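Long-range contacts in polymeric Immunoglobulin Receptor (Oncorhynchus mykiss, PDB 5F1S), which probably binds polymeric immunoglobulins and carries them to mucosal surfaces, its ectodomain being the part released as secretory component: residues S85-C90 with T103-I108; H142-C147 with C196-Q201; L186-T191 with I207-P212. All coordinates share one frame; numbering follows the deposited sequence.

Contact 1 (S85-C90 with T103-I108); sequences SGWYWC and TASLHI
Trp87 and His107 face each other as a non-hydrogen-bonded antiparallel pair, and so do Trp89 and Ser105. Strands 86-92 and 103-111 run side by side here, with segment axes 153° apart. Alternating with these pairs along the ladder, Gly86 with Ile108, Tyr88 with Leu106 and Cys90 with Ala104 each exchange two backbone hydrogen bonds. His107 can be followed outward. Its CB sits 3.6 Å from the centroid of the Trp87 six-membered ring, almost on the ring normal. CG is anti to the backbone N (chi1 -175°), which turns the imidazole toward Gly86. CG then lies 3.8 Å from Gly86 O, CD2 3.4 Å from Gly86 C, and NE2 3.6 Å from Gly86 CA. The His107 imidazole also turns an edge toward the face of the Trp87 five-membered ring, a T-shaped pair with planes at 67°. On the same face of the sheet, Ser105 CB makes a CH-pi contact 3.5 Å from the centroid of the Trp89 six-membered ring. Trp89 NE1 is held by Gly36 O in the neighbouring loop. With an alanine here, Ser105 CB would probably lose its aromatic cover and Gly36 O its indole N-H partner. The other face of the sheet looks into the core. There Tyr88 CD1 packs 3.7 Å from Ile108 CD1, and Cys90 is joined to Cys20 by a disulfide. Tyr88 OH bonds back to Asp84 O, four residues earlier, the tyrosine corner typical of the F strand, paired here with the G strand, in an immunoglobulin V-set domain.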
loop_
_atom_site.group_PDB
_atom_site.type_symbol
_atom_site.label_atom_id
_atom_site.label_comp_id
_atom_site.label_asym_id
_atom_site.label_seq_id
_atom_site.Cartn_x
_atom_site.Cartn_y
_atom_site.Cartn_z
ATOM N N SER A 85 -1.794 5.640 12.332
ATOM C CA SER A 85 -2.927 4.726 12.256
ATOM C C SER A 85 -4.124 5.220 13.065
ATOM O O SER A 85 -3.963 5.758 14.156
ATOM C CB SER A 85 -2.531 3.362 12.802
ATOM O OG SER A 85 -1.526 2.772 12.047
ATOM N N GLY A 86 -5.327 4.982 12.552
ATOM C CA GLY A 86 -6.525 5.354 13.272
ATOM C C GLY A 86 -7.639 5.793 12.345
ATOM O O GLY A 86 -7.598 5.596 11.121
ATOM N N TRP A 87 -8.658 6.329 12.983
ATOM C CA TRP A 87 -9.849 6.762 12.277
ATOM C C TRP A 87 -9.696 8.204 11.803
ATOM O O TRP A 87 -9.177 9.058 12.539
ATOM C CB TRP A 87 -11.073 6.636 13.193
ATOM C CG TRP A 87 -11.488 5.209 13.376
ATOM C CD1 TRP A 87 -11.168 4.387 14.419
ATOM C CD2 TRP A 87 -12.283 4.434 12.483
ATOM N NE1 TRP A 87 -11.721 3.155 14.222
ATOM C CE2 TRP A 87 -12.424 3.149 13.053
ATOM C CE3 TRP A 87 -12.900 4.696 11.251
ATOM C CZ2 TRP A 87 -13.126 2.120 12.417
ATOM C CZ3 TRP A 87 -13.637 3.666 10.629
ATOM C CH2 TRP A 87 -13.728 2.394 11.211
ATOM N N TYR A 88 -10.197 8.450 10.596
ATOM C CA TYR A 88 -10.223 9.769 9.972
ATOM C C TYR A 88 -11.602 10.049 9.382
ATOM O O TYR A 88 -12.378 9.130 9.082
ATOM C CB TYR A 88 -9.173 9.845 8.876
ATOM C CG TYR A 88 -7.750 9.810 9.378
ATOM C CD1 TYR A 88 -7.141 8.601 9.719
ATOM C CD2 TYR A 88 -7.035 10.974 9.540
ATOM C CE1 TYR A 88 -5.826 8.572 10.157
ATOM C CE2 TYR A 88 -5.719 10.962 9.999
ATOM C CZ TYR A 88 -5.129 9.749 10.312
ATOM O OH TYR A 88 -3.834 9.757 10.749
ATOM N N TRP A 89 -11.910 11.345 9.222
ATOM C CA TRP A 89 -13.225 11.787 8.735
ATOM C C TRP A 89 -13.094 12.809 7.618
ATOM O O TRP A 89 -12.328 13.748 7.746
ATOM C CB TRP A 89 -14.063 12.448 9.839
ATOM C CG TRP A 89 -14.287 11.580 10.989
ATOM C CD1 TRP A 89 -13.382 11.307 12.002
ATOM C CD2 TRP A 89 -15.460 10.835 11.292
ATOM N NE1 TRP A 89 -13.947 10.448 12.899
ATOM C CE2 TRP A 89 -15.204 10.125 12.482
ATOM C CE3 TRP A 89 -16.705 10.662 10.662
ATOM C CZ2 TRP A 89 -16.160 9.291 13.071
ATOM C CZ3 TRP A 89 -17.627 9.823 11.241
ATOM C CH2 TRP A 89 -17.344 9.151 12.440
ATOM N N CYS A 90 -13.788 12.560 6.512
ATOM C CA CYS A 90 -14.170 13.577 5.531
ATOM C C CYS A 90 -15.240 14.452 6.145
ATOM O O CYS A 90 -16.208 13.912 6.685
ATOM C CB CYS A 90 -14.793 12.918 4.290
ATOM S SG CYS A 90 -13.893 11.721 3.354
ATOM N N THR A 103 -20.481 14.033 6.685
ATOM C CA THR A 103 -19.204 13.459 7.137
ATOM C C THR A 103 -19.163 11.976 6.728
ATOM O O THR A 103 -20.186 11.351 6.424
ATOM C CB THR A 103 -18.998 13.554 8.675
ATOM O OG1 THR A 103 -20.013 12.768 9.334
ATOM C CG2 THR A 103 -19.003 15.017 9.229
ATOM N N ALA A 104 -17.957 11.412 6.705
ATOM C CA ALA A 104 -17.803 9.993 6.421
ATOM C C ALA A 104 -16.475 9.571 7.033
ATOM O O ALA A 104 -15.522 10.356 7.022
ATOM C CB ALA A 104 -17.856 9.682 4.911
ATOM N N SER A 105 -16.415 8.369 7.625
ATOM C CA SER A 105 -15.187 7.954 8.276
ATOM C C SER A 105 -14.499 6.837 7.493
ATOM O O SER A 105 -15.114 6.097 6.719
ATOM C CB SER A 105 -15.429 7.429 9.693
ATOM O OG SER A 105 -16.394 6.396 9.623
ATOM N N LEU A 106 -13.228 6.645 7.810
ATOM C CA LEU A 106 -12.558 5.414 7.403
ATOM C C LEU A 106 -11.371 5.227 8.321
ATOM O O LEU A 106 -10.878 6.168 8.943
ATOM C CB LEU A 106 -12.113 5.405 5.951
ATOM C CG LEU A 106 -10.751 6.063 5.703
ATOM C CD1 LEU A 106 -10.343 5.882 4.305
ATOM C CD2 LEU A 106 -10.891 7.513 6.048
ATOM N N HIS A 107 -10.912 3.989 8.390
ATOM C CA HIS A 107 -9.803 3.646 9.249
ATOM C C HIS A 107 -8.588 3.434 8.365
ATOM O O HIS A 107 -8.694 2.824 7.310
ATOM C CB HIS A 107 -10.072 2.370 10.078
ATOM C CG HIS A 107 -8.981 2.069 11.060
ATOM N ND1 HIS A 107 -7.939 1.211 10.776
ATOM C CD2 HIS A 107 -8.747 2.548 12.306
ATOM C CE1 HIS A 107 -7.117 1.163 11.814
ATOM N NE2 HIS A 107 -7.583 1.972 12.750
ATOM N N ILE A 108 -7.445 3.940 8.808
ATOM C CA ILE A 108 -6.170 3.757 8.115
ATOM C C ILE A 108 -5.247 2.988 9.058
ATOM O O ILE A 108 -5.000 3.426 10.183
ATOM C CB ILE A 108 -5.521 5.099 7.716
ATOM C CG1 ILE A 108 -6.454 5.901 6.834
ATOM C CG2 ILE A 108 -4.204 4.856 7.031
ATOM C CD1 ILE A 108 -5.918 7.368 6.450
#

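Contact 2 (H142-C147 with C196-Q201); sequences HEKRWC and CAAGQQ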
loop_
_atom_site.group_PDB
_atom_site.type_symbol
_atom_site.label_atom_id
_atom_site.label_comp_id
_atom_site.label_asym_id
_atom_site.label_seq_id
_atom_site.Cartn_x
_atom_site.Cartn_y
_atom_site.Cartn_z
ATOM N N HIS A 142 17.843 -3.424 5.133
ATOM C CA HIS A 142 17.983 -4.849 5.358
ATOM C C HIS A 142 18.328 -5.572 4.057
ATOM O O HIS A 142 17.882 -5.205 2.966
ATOM C CB HIS A 142 16.683 -5.450 5.900
ATOM C CG HIS A 142 16.399 -5.159 7.337
ATOM N ND1 HIS A 142 16.282 -3.880 7.841
ATOM C CD2 HIS A 142 16.147 -5.994 8.373
ATOM C CE1 HIS A 142 15.975 -3.942 9.125
ATOM N NE2 HIS A 142 15.899 -5.214 9.474
ATOM N N GLU A 143 19.119 -6.633 4.169
ATOM C CA GLU A 143 19.247 -7.510 3.030
ATOM C C GLU A 143 17.867 -8.115 2.771
ATOM O O GLU A 143 17.111 -8.386 3.709
ATOM C CB GLU A 143 20.291 -8.603 3.280
ATOM C CG GLU A 143 19.946 -9.544 4.345
ATOM C CD GLU A 143 21.023 -10.591 4.535
ATOM O OE1 GLU A 143 22.191 -10.353 4.111
ATOM O OE2 GLU A 143 20.682 -11.652 5.091
ATOM N N LYS A 144 17.531 -8.278 1.503
ATOM C CA LYS A 144 16.262 -8.885 1.110
ATOM C C LYS A 144 16.503 -10.327 0.685
ATOM O O LYS A 144 17.557 -10.645 0.127
ATOM C CB LYS A 144 15.653 -8.104 -0.037
ATOM C CG LYS A 144 15.553 -6.592 0.225
ATOM C CD LYS A 144 14.869 -6.316 1.530
ATOM C CE LYS A 144 14.553 -4.854 1.699
ATOM N NZ LYS A 144 15.729 -3.903 1.627
ATOM N N ARG A 145 15.509 -11.201 0.900
ATOM C CA ARG A 145 15.705 -12.597 0.531
ATOM C C ARG A 145 14.469 -13.207 -0.117
ATOM O O ARG A 145 13.338 -12.752 0.072
ATOM C CB ARG A 145 16.129 -13.463 1.711
ATOM C CG ARG A 145 15.606 -13.174 3.002
ATOM C CD ARG A 145 16.429 -13.915 4.102
ATOM N NE ARG A 145 15.489 -14.435 5.071
ATOM C CZ ARG A 145 14.955 -13.708 6.047
ATOM N NH1 ARG A 145 15.309 -12.448 6.195
ATOM N NH2 ARG A 145 14.077 -14.247 6.887
ATOM N N TRP A 146 14.742 -14.197 -0.956
ATOM C CA TRP A 146 13.744 -15.026 -1.622
ATOM C C TRP A 146 14.049 -16.470 -1.251
ATOM O O TRP A 146 15.167 -16.945 -1.498
ATOM C CB TRP A 146 13.806 -14.804 -3.117
ATOM C CG TRP A 146 12.977 -15.716 -3.962
ATOM C CD1 TRP A 146 13.413 -16.737 -4.740
ATOM C CD2 TRP A 146 11.547 -15.653 -4.139
ATOM N NE1 TRP A 146 12.332 -17.316 -5.424
ATOM C CE2 TRP A 146 11.186 -16.674 -5.040
ATOM C CE3 TRP A 146 10.550 -14.823 -3.621
ATOM C CZ2 TRP A 146 9.850 -16.890 -5.460
ATOM C CZ3 TRP A 146 9.210 -15.053 -4.026
ATOM C CH2 TRP A 146 8.893 -16.067 -4.931
ATOM N N CYS A 147 13.101 -17.137 -0.586
ATOM C CA CYS A 147 13.313 -18.447 -0.011
ATOM C C CYS A 147 12.190 -19.385 -0.433
ATOM O O CYS A 147 11.021 -18.981 -0.534
ATOM C CB CYS A 147 13.362 -18.398 1.533
ATOM S SG CYS A 147 14.389 -16.979 2.170
ATOM N N CYS A 196 9.016 -13.884 0.296
ATOM C CA CYS A 196 9.748 -12.615 0.270
ATOM C C CYS A 196 10.043 -12.282 1.719
ATOM O O CYS A 196 9.134 -12.299 2.537
ATOM C CB CYS A 196 8.917 -11.461 -0.338
ATOM S SG CYS A 196 8.425 -11.605 -2.006
ATOM N N ALA A 197 11.291 -11.938 2.061
ATOM C CA ALA A 197 11.560 -11.726 3.475
ATOM C C ALA A 197 12.640 -10.667 3.655
ATOM O O ALA A 197 13.429 -10.395 2.755
ATOM C CB ALA A 197 12.014 -12.994 4.240
ATOM N N ALA A 198 12.562 -10.010 4.794
ATOM C CA ALA A 198 13.563 -9.033 5.220
ATOM C C ALA A 198 13.536 -9.028 6.736
ATOM O O ALA A 198 12.462 -9.039 7.343
ATOM C CB ALA A 198 13.295 -7.647 4.635
ATOM N N GLY A 199 14.707 -9.060 7.363
ATOM C CA GLY A 199 14.659 -9.211 8.809
ATOM C C GLY A 199 13.859 -10.432 9.212
ATOM O O GLY A 199 13.982 -11.506 8.618
ATOM N N GLN A 200 13.015 -10.269 10.231
ATOM C CA GLN A 200 12.200 -11.357 10.727
ATOM C C GLN A 200 10.787 -11.310 10.158
ATOM O O GLN A 200 9.890 -11.955 10.700
ATOM C CB GLN A 200 12.164 -11.342 12.253
ATOM C CG GLN A 200 13.469 -11.802 12.906
ATOM C CD GLN A 200 13.546 -11.400 14.369
ATOM O OE1 GLN A 200 12.761 -10.569 14.842
ATOM N NE2 GLN A 200 14.497 -11.981 15.091
ATOM N N GLN A 201 10.568 -10.546 9.100
ATOM C CA GLN A 201 9.240 -10.460 8.504
ATOM C C GLN A 201 9.245 -11.158 7.157
ATOM O O GLN A 201 10.262 -11.193 6.469
ATOM C CB GLN A 201 8.793 -9.014 8.298
ATOM C CG GLN A 201 8.604 -8.203 9.545
ATOM C CD GLN A 201 7.879 -8.923 10.569
ATOM O OE1 GLN A 201 6.790 -9.466 10.331
ATOM N NE2 GLN A 201 8.483 -8.989 11.753
HETATM O O HOH W 1 17.130 -9.116 6.123
#
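The C and F strands of the second immunoglobulin V-set domain meet here, beside the turn that leads from F into G, and Arg145 against Ala197 is their hydrogen-bonded pair. Arg145 N gives a bond of 2.9 Å to Ala197 O, and Ala197 N returns one to Arg145 O. The Arg145 side chain then reaches along the F strand. Its guanidinium lies flat over Ala197 CB, which is 3.5 Å from CZ and under the centre of the group. Both end nitrogens grip one oxygen: NH1 is 2.9 Å and NH2 3.2 Å from Gly199 O, which stays in the guanidinium plane. This fixes the rotation of the group and ties it to the type II' turn Ala198-Gln201. On the opposite face of the sheet is the pin of the immunoglobulin fold, the disulfide of Cys196 with Cys133 beside the core tryptophan. Trp146 CG is anti to the backbone N (chi1 172°), and the indole presents an edge to the sulfur, with CZ3 4.1 Å from Cys196 SG. Lys144 shares this face. Its CD packs 3.7 Å from Ala198 CB, while NZ bonds His142 O and forms a salt bridge with Asp173. Past the strand pair a water accepts from Gly199 N at 2.7 Å and lies in the plane of the Arg145 guanidinium; its distance to Glu143 O is unusually short, so that half of the bridge is doubtful.

Contact 3 (L186-T191 with I207-P212); sequences LARRDT and ILVTPP
The loop 186-191 crosses the end of strand 201-210 without forming a ladder, its backbone coming close at Thr191 and Leu208, whose CA atoms are 4.8 Å apart, and at Arg188 and Val209. In the immunoglobulin fold this is the E-to-F connection, with a 3-10 turn at 188-190, lying against the last part of the G strand. Thr191 makes the direct polar link. Its OG1 accepts a hydrogen bond of 2.9 Å from Val209 N, with an angle of 160° at the hydrogen. The torsion leaves OG1 beside the backbone N (chi1 -68°) and turns it to the strand, while CG2 runs alongside Leu208 CD1. Thr191 CA also makes a CA-H...O contact with Ile207 O. Val209 is the apolar centre of the contact. Its CG1 is 3.9 Å from Leu186 CB and also meets Arg188 CA and CG. Its CG2 reaches Ala187 O and Asp190 CB. Leu186 CD2 extends this layer to Ile207 CG2, 4.0 Å away. Within the loop, Ala187 N bonds Asp190 OD2 almost straight, at 175°, and meets it from above the carboxylate plane. It adds to the backbone bond from Asp190 N to Ala187 O that closes the turn. Further out, the Arg188 chain bends about its CG-CD bond and lays one face of its guanidinium over the two prolines. Pro212 CD is 3.2 Å from Arg188 NH2, and Pro211 CA lies under the same face. NH2 also forms a salt bridge with Glu125. A single water completes the link: it takes a hydrogen bond from Thr191 OG1 at 2.7 Å and donates to Arg188 O and Val209 O.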
loop_
_atom_site.group_PDB
_atom_site.type_symbol
_atom_site.label_atom_id
_atom_site.label_comp_id
_atom_site.label_asym_id
_atom_site.label_seq_id
_atom_site.Cartn_x
_atom_site.Cartn_y
_atom_site.Cartn_z
ATOM N N LEU A 186 11.174 -20.828 -15.794
ATOM C CA LEU A 186 10.475 -21.702 -14.858
ATOM C C LEU A 186 10.622 -23.167 -15.238
ATOM O O LEU A 186 10.516 -23.533 -16.403
ATOM C CB LEU A 186 8.991 -21.326 -14.824
ATOM C CG LEU A 186 8.663 -19.951 -14.206
ATOM C CD1 LEU A 186 7.280 -19.530 -14.567
ATOM C CD2 LEU A 186 8.823 -19.935 -12.670
ATOM N N ALA A 187 10.846 -24.001 -14.237
ATOM C CA ALA A 187 10.770 -25.444 -14.373
ATOM C C ALA A 187 9.619 -25.931 -13.507
ATOM O O ALA A 187 9.276 -25.306 -12.499
ATOM C CB ALA A 187 12.080 -26.105 -13.949
ATOM N N ARG A 188 8.999 -27.042 -13.906
ATOM C CA ARG A 188 7.791 -27.429 -13.201
ATOM C C ARG A 188 8.055 -27.785 -11.761
ATOM O O ARG A 188 7.155 -27.627 -10.928
ATOM C CB ARG A 188 7.068 -28.565 -13.935
ATOM C CG ARG A 188 5.864 -27.971 -14.683
ATOM C CD ARG A 188 5.213 -28.904 -15.619
ATOM N NE ARG A 188 6.010 -29.115 -16.815
ATOM C CZ ARG A 188 5.588 -29.860 -17.840
ATOM N NH1 ARG A 188 4.397 -30.423 -17.786
ATOM N NH2 ARG A 188 6.364 -30.050 -18.901
ATOM N N ARG A 189 9.271 -28.201 -11.424
ATOM C CA ARG A 189 9.578 -28.418 -10.016
ATOM C C ARG A 189 9.583 -27.118 -9.205
ATOM O O ARG A 189 9.558 -27.190 -7.977
ATOM C CB ARG A 189 10.934 -29.113 -9.851
ATOM C CG ARG A 189 12.123 -28.258 -10.231
ATOM C CD ARG A 189 13.479 -28.998 -10.133
ATOM N NE ARG A 189 14.532 -28.121 -10.647
ATOM C CZ ARG A 189 14.825 -27.971 -11.939
ATOM N NH1 ARG A 189 14.168 -28.667 -12.861
ATOM N NH2 ARG A 189 15.782 -27.127 -12.315
ATOM N N ASP A 190 9.630 -25.953 -9.838
ATOM C CA ASP A 190 9.587 -24.692 -9.079
ATOM C C ASP A 190 8.209 -24.404 -8.469
ATOM O O ASP A 190 8.085 -23.486 -7.635
ATOM C CB ASP A 190 9.961 -23.514 -9.962
ATOM C CG ASP A 190 11.373 -23.635 -10.558
ATOM O OD1 ASP A 190 12.192 -24.361 -9.980
ATOM O OD2 ASP A 190 11.644 -22.994 -11.597
ATOM N N THR A 191 7.164 -25.110 -8.893
ATOM C CA THR A 191 5.835 -24.879 -8.325
ATOM C C THR A 191 5.858 -24.995 -6.806
ATOM O O THR A 191 6.458 -25.919 -6.242
ATOM C CB THR A 191 4.819 -25.866 -8.919
ATOM O OG1 THR A 191 4.624 -25.552 -10.320
ATOM C CG2 THR A 191 3.536 -25.752 -8.213
ATOM N N ILE A 207 4.024 -19.877 -6.517
ATOM C CA ILE A 207 4.371 -19.924 -7.935
ATOM C C ILE A 207 3.740 -21.184 -8.512
ATOM O O ILE A 207 4.003 -22.294 -8.032
ATOM C CB ILE A 207 5.899 -19.962 -8.153
ATOM C CG1 ILE A 207 6.591 -18.741 -7.506
ATOM C CG2 ILE A 207 6.228 -20.028 -9.662
ATOM C CD1 ILE A 207 6.128 -17.420 -8.083
ATOM N N LEU A 208 2.928 -21.022 -9.553
ATOM C CA LEU A 208 2.377 -22.168 -10.264
ATOM C C LEU A 208 2.997 -22.221 -11.644
ATOM O O LEU A 208 2.766 -21.316 -12.445
ATOM C CB LEU A 208 0.867 -22.048 -10.375
ATOM C CG LEU A 208 0.205 -23.172 -11.170
ATOM C CD1 LEU A 208 0.445 -24.489 -10.517
ATOM C CD2 LEU A 208 -1.269 -22.862 -11.284
ATOM N N VAL A 209 3.724 -23.287 -11.941
ATOM C CA VAL A 209 4.317 -23.474 -13.255
ATOM C C VAL A 209 3.392 -24.409 -14.027
ATOM O O VAL A 209 3.113 -25.523 -13.576
ATOM C CB VAL A 209 5.731 -24.067 -13.165
ATOM C CG1 VAL A 209 6.383 -24.167 -14.554
ATOM C CG2 VAL A 209 6.625 -23.189 -12.260
ATOM N N THR A 210 2.937 -23.961 -15.171
ATOM C CA THR A 210 2.003 -24.737 -15.954
ATOM C C THR A 210 2.729 -25.371 -17.125
ATOM O O THR A 210 3.885 -25.049 -17.409
ATOM C CB THR A 210 0.868 -23.843 -16.424
ATOM O OG1 THR A 210 1.392 -22.844 -17.300
ATOM C CG2 THR A 210 0.182 -23.182 -15.207
ATOM N N PRO A 211 2.096 -26.320 -17.812
ATOM C CA PRO A 211 2.817 -27.063 -18.854
ATOM C C PRO A 211 3.188 -26.169 -20.016
ATOM O O PRO A 211 2.446 -25.235 -20.366
ATOM C CB PRO A 211 1.804 -28.140 -19.292
ATOM C CG PRO A 211 0.873 -28.309 -18.108
ATOM C CD PRO A 211 0.810 -26.935 -17.460
ATOM N N PRO A 212 4.291 -26.450 -20.693
ATOM C CA PRO A 212 4.597 -25.719 -21.922
ATOM C C PRO A 212 3.514 -26.002 -22.958
ATOM O O PRO A 212 2.988 -27.122 -23.026
ATOM C CB PRO A 212 5.954 -26.287 -22.335
ATOM C CG PRO A 212 5.943 -27.662 -21.778
ATOM C CD PRO A 212 5.129 -27.647 -20.541
HETATM O O HOH W 2 4.014 -27.759 -11.691
#

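The three contacts come from two immunoglobulin V-set domains in series. Contact 1 closes in the first domain before contacts 2 and 3 open in the second. Its centre is about 32 Å from that of contact 2 and 43 Å from that of contact 3, and it touches neither. Contacts 2 and 3 interleave along the chain and share one sheet, in which strands 192-198 and 201-210 are neighbours. Their centres are about 23 Å apart, yet they meet where Trp146 CZ2 packs 4.3 Å from Ile207 CG1. This is consistent with one shared core, while the first domain folds round its own. The ectodomain is thus two separate sandwiches on one chain.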